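Local coordinates for Wss1p (PDB 5XBN), which cleaves DNA-binding proteins as a DNA-dependent zinc metalloendopeptidase and takes part in the repair of toxic DNA-protein cross-links, at residues Lys54-Phe64 and Leu136-Glu144. Sequence-based numbering, arbitrary orientation.
Sequences KVSYLMKENHF and LIGRQWVIE
L58 of helix 56-62 enters helix 127-145 as a knob in the hole formed by L136, R139, Q140 and I143, where the axes of the two short segments come within 9.9 Å of each other. R139 forms one side of this hole. Its CB passes near L58 CD1, and R139 CG presses closer, 3.6 Å from the same L58 methyl. The bend at chi2 (57°) then turns the chain along the interface, CD passing E61 OE1, to deliver the guanidinium edge-on to E61. R139 NE donates to the syn lone pair of E61 OE1 over 3.0 Å, nearly straight at 171°. R139 NH2 pairs with E61 OE2, though the exact length of that very short bond is doubtful; carboxylate and guanidinium lie within 6° of one plane. One face of the guanidinium rests on I143 CG1, while NH2 also comes to the edge of the Y57 ring. The E61 carboxylate is likely to lose its charged mate, and L58 CD1 part of its cover, if R139 is replaced by an alanine.

At the other end, the Q140 amide bridges the backbone and a second acid. Q140 NE2 gives one hydrogen to K54 O at 3.0 Å, from above the carbonyl plane, and the other to the anti lone pair of E144 OE2 at 2.9 Å. A water donates to Q140 OE1 and K54 O and accepts from L58 N, so both ends of the amide are engaged and its rotation is fixed. K54 NZ adds a weak salt bridge to E144 OE1. L58 also packs on L114 of helix 106-118, which carries the zinc ligand H115. The chemistry is thus an apolar knob bordered by a bidentate ion pair on one side and, on the other, a glutamine-water network with a weaker ion pair, tying helix 56-62 to helix 127-145 beside the metal-binding helix of this HExxH protease.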
loop_
_atom_site.group_PDB
_atom_site.type_symbol
_atom_site.label_atom_id
_atom_site.label_comp_id
_atom_site.label_asym_id
_atom_site.label_seq_id
_atom_site.Cartn_x
_atom_site.Cartn_y
_atom_site.Cartn_z
ATOM N N LYS A 54 3.283 -7.552 4.564
ATOM C CA LYS A 54 2.734 -7.208 5.867
ATOM C C LYS A 54 1.205 -7.136 5.841
ATOM O O LYS A 54 0.576 -7.433 6.855
ATOM C CB LYS A 54 3.310 -5.893 6.367
ATOM C CG LYS A 54 4.728 -6.046 6.927
ATOM C CD LYS A 54 5.268 -4.719 7.423
ATOM C CE LYS A 54 5.292 -4.683 8.949
ATOM N NZ LYS A 54 5.635 -3.330 9.457
ATOM N N VAL A 55 0.611 -6.759 4.705
ATOM C CA VAL A 55 -0.865 -6.700 4.634
ATOM C C VAL A 55 -1.537 -7.978 4.162
ATOM O O VAL A 55 -2.742 -7.994 3.930
ATOM C CB VAL A 55 -1.389 -5.586 3.692
ATOM C CG1 VAL A 55 -1.056 -4.267 4.241
ATOM C CG2 VAL A 55 -0.889 -5.752 2.253
ATOM N N SER A 56 -0.773 -9.053 4.032
ATOM C CA SER A 56 -1.317 -10.272 3.435
ATOM C C SER A 56 -2.453 -10.874 4.264
ATOM O O SER A 56 -3.501 -11.300 3.739
ATOM C CB SER A 56 -0.192 -11.299 3.237
ATOM O OG SER A 56 0.404 -11.656 4.473
ATOM N N TYR A 57 -2.264 -10.892 5.574
ATOM C CA TYR A 57 -3.243 -11.520 6.451
ATOM C C TYR A 57 -4.553 -10.733 6.451
ATOM O O TYR A 57 -5.643 -11.316 6.409
ATOM C CB TYR A 57 -2.672 -11.617 7.870
ATOM C CG TYR A 57 -3.410 -12.575 8.781
ATOM C CD1 TYR A 57 -4.499 -12.149 9.531
ATOM C CD2 TYR A 57 -3.005 -13.901 8.905
ATOM C CE1 TYR A 57 -5.171 -13.015 10.383
ATOM C CE2 TYR A 57 -3.673 -14.778 9.762
ATOM C CZ TYR A 57 -4.755 -14.324 10.493
ATOM O OH TYR A 57 -5.430 -15.172 11.349
ATOM N N LEU A 58 -4.430 -9.409 6.502
ATOM C CA LEU A 58 -5.588 -8.511 6.511
ATOM C C LEU A 58 -6.369 -8.663 5.209
ATOM O O LEU A 58 -7.596 -8.729 5.205
ATOM C CB LEU A 58 -5.134 -7.056 6.707
ATOM C CG LEU A 58 -6.219 -5.972 6.823
ATOM C CD1 LEU A 58 -6.979 -6.108 8.123
ATOM C CD2 LEU A 58 -5.615 -4.593 6.707
HETATM N N MSE A 59 -5.650 -8.734 4.094
HETATM C CA MSE A 59 -6.323 -8.926 2.822
HETATM C C MSE A 59 -7.042 -10.275 2.786
HETATM O O MSE A 59 -8.148 -10.362 2.261
HETATM C CB MSE A 59 -5.335 -8.801 1.661
HETATM C CG MSE A 59 -4.860 -7.362 1.480
HETATM SE SE MSE A 59 -3.664 -7.129 -0.046
HETATM C CE MSE A 59 -4.927 -7.478 -1.504
ATOM N N LYS A 60 -6.440 -11.319 3.351
ATOM C CA LYS A 60 -7.128 -12.615 3.385
ATOM C C LYS A 60 -8.422 -12.518 4.200
ATOM O O LYS A 60 -9.482 -13.011 3.766
ATOM C CB LYS A 60 -6.229 -13.712 3.947
ATOM C CG LYS A 60 -6.944 -15.060 4.041
ATOM C CD LYS A 60 -6.003 -16.184 4.411
ATOM C CE LYS A 60 -6.458 -17.496 3.778
ATOM N NZ LYS A 60 -6.492 -17.404 2.287
ATOM N N GLU A 61 -8.338 -11.856 5.352
ATOM C CA GLU A 61 -9.491 -11.693 6.251
ATOM C C GLU A 61 -10.636 -10.932 5.599
ATOM O O GLU A 61 -11.816 -11.198 5.876
ATOM C CB GLU A 61 -9.084 -10.952 7.531
ATOM C CG GLU A 61 -8.370 -11.782 8.561
ATOM C CD GLU A 61 -8.241 -11.058 9.894
ATOM O OE1 GLU A 61 -8.431 -9.817 9.942
ATOM O OE2 GLU A 61 -7.960 -11.733 10.900
ATOM N N ASN A 62 -10.293 -9.964 4.751
ATOM C CA ASN A 62 -11.299 -9.112 4.140
ATOM C C ASN A 62 -11.646 -9.490 2.698
ATOM O O ASN A 62 -12.420 -8.793 2.040
ATOM C CB ASN A 62 -10.844 -7.653 4.205
ATOM C CG ASN A 62 -10.888 -7.108 5.611
ATOM O OD1 ASN A 62 -11.938 -6.666 6.067
ATOM N ND2 ASN A 62 -9.757 -7.160 6.324
ATOM N N HIS A 63 -11.075 -10.591 2.225
ATOM C CA HIS A 63 -11.283 -11.058 0.852
ATOM C C HIS A 63 -10.878 -10.014 -0.181
ATOM O O HIS A 63 -11.489 -9.920 -1.245
ATOM C CB HIS A 63 -12.749 -11.467 0.642
ATOM C CG HIS A 63 -13.310 -12.263 1.778
ATOM N ND1 HIS A 63 -12.748 -13.448 2.203
ATOM C CD2 HIS A 63 -14.372 -12.040 2.587
ATOM C CE1 HIS A 63 -13.439 -13.922 3.224
ATOM N NE2 HIS A 63 -14.434 -13.089 3.476
ATOM N N PHE A 64 -9.832 -9.245 0.125
ATOM C CA PHE A 64 -9.306 -8.247 -0.792
ATOM C C PHE A 64 -8.368 -8.890 -1.796
ATOM O O PHE A 64 -7.541 -9.737 -1.429
ATOM C CB PHE A 64 -8.523 -7.156 -0.052
ATOM C CG PHE A 64 -9.365 -6.225 0.783
ATOM C CD1 PHE A 64 -10.704 -5.987 0.492
ATOM C CD2 PHE A 64 -8.789 -5.561 1.863
ATOM C CE1 PHE A 64 -11.446 -5.109 1.277
ATOM C CE2 PHE A 64 -9.522 -4.687 2.639
ATOM C CZ PHE A 64 -10.847 -4.458 2.349
ATOM N N LEU A 136 -9.631 -1.207 9.555
ATOM C CA LEU A 136 -8.444 -1.827 8.956
ATOM C C LEU A 136 -7.171 -1.412 9.665
ATOM O O LEU A 136 -6.292 -2.239 9.934
ATOM C CB LEU A 136 -8.348 -1.480 7.470
ATOM C CG LEU A 136 -9.496 -2.038 6.633
ATOM C CD1 LEU A 136 -9.360 -1.567 5.187
ATOM C CD2 LEU A 136 -9.569 -3.559 6.700
ATOM N N ILE A 137 -7.061 -0.121 9.948
ATOM C CA ILE A 137 -5.889 0.411 10.638
ATOM C C ILE A 137 -5.738 -0.257 11.994
ATOM O O ILE A 137 -4.642 -0.677 12.365
ATOM C CB ILE A 137 -5.987 1.942 10.808
ATOM C CG1 ILE A 137 -5.790 2.614 9.449
ATOM C CG2 ILE A 137 -4.953 2.471 11.829
ATOM C CD1 ILE A 137 -6.166 4.088 9.442
ATOM N N GLY A 138 -6.843 -0.378 12.717
ATOM C CA GLY A 138 -6.826 -1.020 14.022
ATOM C C GLY A 138 -6.395 -2.472 13.950
ATOM O O GLY A 138 -5.544 -2.939 14.720
ATOM N N ARG A 139 -6.973 -3.191 12.998
ATOM C CA ARG A 139 -6.721 -4.612 12.870
ATOM C C ARG A 139 -5.302 -4.877 12.381
ATOM O O ARG A 139 -4.654 -5.813 12.849
ATOM C CB ARG A 139 -7.740 -5.230 11.922
ATOM C CG ARG A 139 -7.540 -6.687 11.662
ATOM C CD ARG A 139 -7.549 -7.493 12.935
ATOM N NE ARG A 139 -7.451 -8.906 12.616
ATOM C CZ ARG A 139 -7.070 -9.840 13.471
ATOM N NH1 ARG A 139 -6.757 -9.509 14.719
ATOM N NH2 ARG A 139 -6.996 -11.102 13.073
ATOM N N GLN A 140 -4.813 -4.046 11.463
ATOM C CA GLN A 140 -3.474 -4.255 10.912
ATOM C C GLN A 140 -2.426 -4.180 12.022
ATOM O O GLN A 140 -1.456 -4.945 12.026
ATOM C CB GLN A 140 -3.156 -3.239 9.814
ATOM C CG GLN A 140 -1.733 -3.365 9.262
ATOM C CD GLN A 140 -1.469 -4.701 8.570
ATOM O OE1 GLN A 140 -2.397 -5.407 8.157
ATOM N NE2 GLN A 140 -0.191 -5.054 8.442
ATOM N N TRP A 141 -2.618 -3.267 12.970
ATOM C CA TRP A 141 -1.670 -3.165 14.080
ATOM C C TRP A 141 -1.601 -4.459 14.867
ATOM O O TRP A 141 -0.511 -4.933 15.193
ATOM C CB TRP A 141 -2.038 -2.029 15.037
ATOM C CG TRP A 141 -1.223 -2.084 16.322
ATOM C CD1 TRP A 141 -1.571 -2.692 17.497
ATOM C CD2 TRP A 141 0.076 -1.528 16.530
ATOM N NE1 TRP A 141 -0.569 -2.539 18.427
ATOM C CE2 TRP A 141 0.450 -1.824 17.861
ATOM C CE3 TRP A 141 0.950 -0.795 15.729
ATOM C CZ2 TRP A 141 1.670 -1.421 18.400
ATOM C CZ3 TRP A 141 2.168 -0.391 16.270
ATOM C CH2 TRP A 141 2.510 -0.703 17.595
ATOM N N VAL A 142 -2.766 -5.016 15.195
ATOM C CA VAL A 142 -2.832 -6.237 15.989
ATOM C C VAL A 142 -2.202 -7.391 15.234
ATOM O O VAL A 142 -1.500 -8.214 15.813
ATOM C CB VAL A 142 -4.290 -6.616 16.360
ATOM C CG1 VAL A 142 -4.341 -7.971 17.059
ATOM C CG2 VAL A 142 -4.924 -5.531 17.226
ATOM N N ILE A 143 -2.481 -7.462 13.935
ATOM C CA ILE A 143 -1.863 -8.486 13.097
ATOM C C ILE A 143 -0.336 -8.431 13.155
ATOM O O ILE A 143 0.329 -9.458 13.265
ATOM C CB ILE A 143 -2.323 -8.345 11.631
ATOM C CG1 ILE A 143 -3.789 -8.770 11.509
ATOM C CG2 ILE A 143 -1.439 -9.167 10.714
ATOM C CD1 ILE A 143 -4.452 -8.420 10.149
ATOM N N GLU A 144 0.212 -7.229 13.080
ATOM C CA GLU A 144 1.666 -7.057 13.094
ATOM C C GLU A 144 2.226 -7.389 14.466
ATOM O O GLU A 144 3.250 -8.062 14.583
ATOM C CB GLU A 144 2.054 -5.640 12.688
ATOM C CG GLU A 144 1.754 -5.325 11.218
ATOM C CD GLU A 144 2.220 -3.931 10.815
ATOM O OE1 GLU A 144 3.049 -3.348 11.553
ATOM O OE2 GLU A 144 1.755 -3.407 9.774
HETATM O O HOH W 1 -2.089 -8.121 7.442
#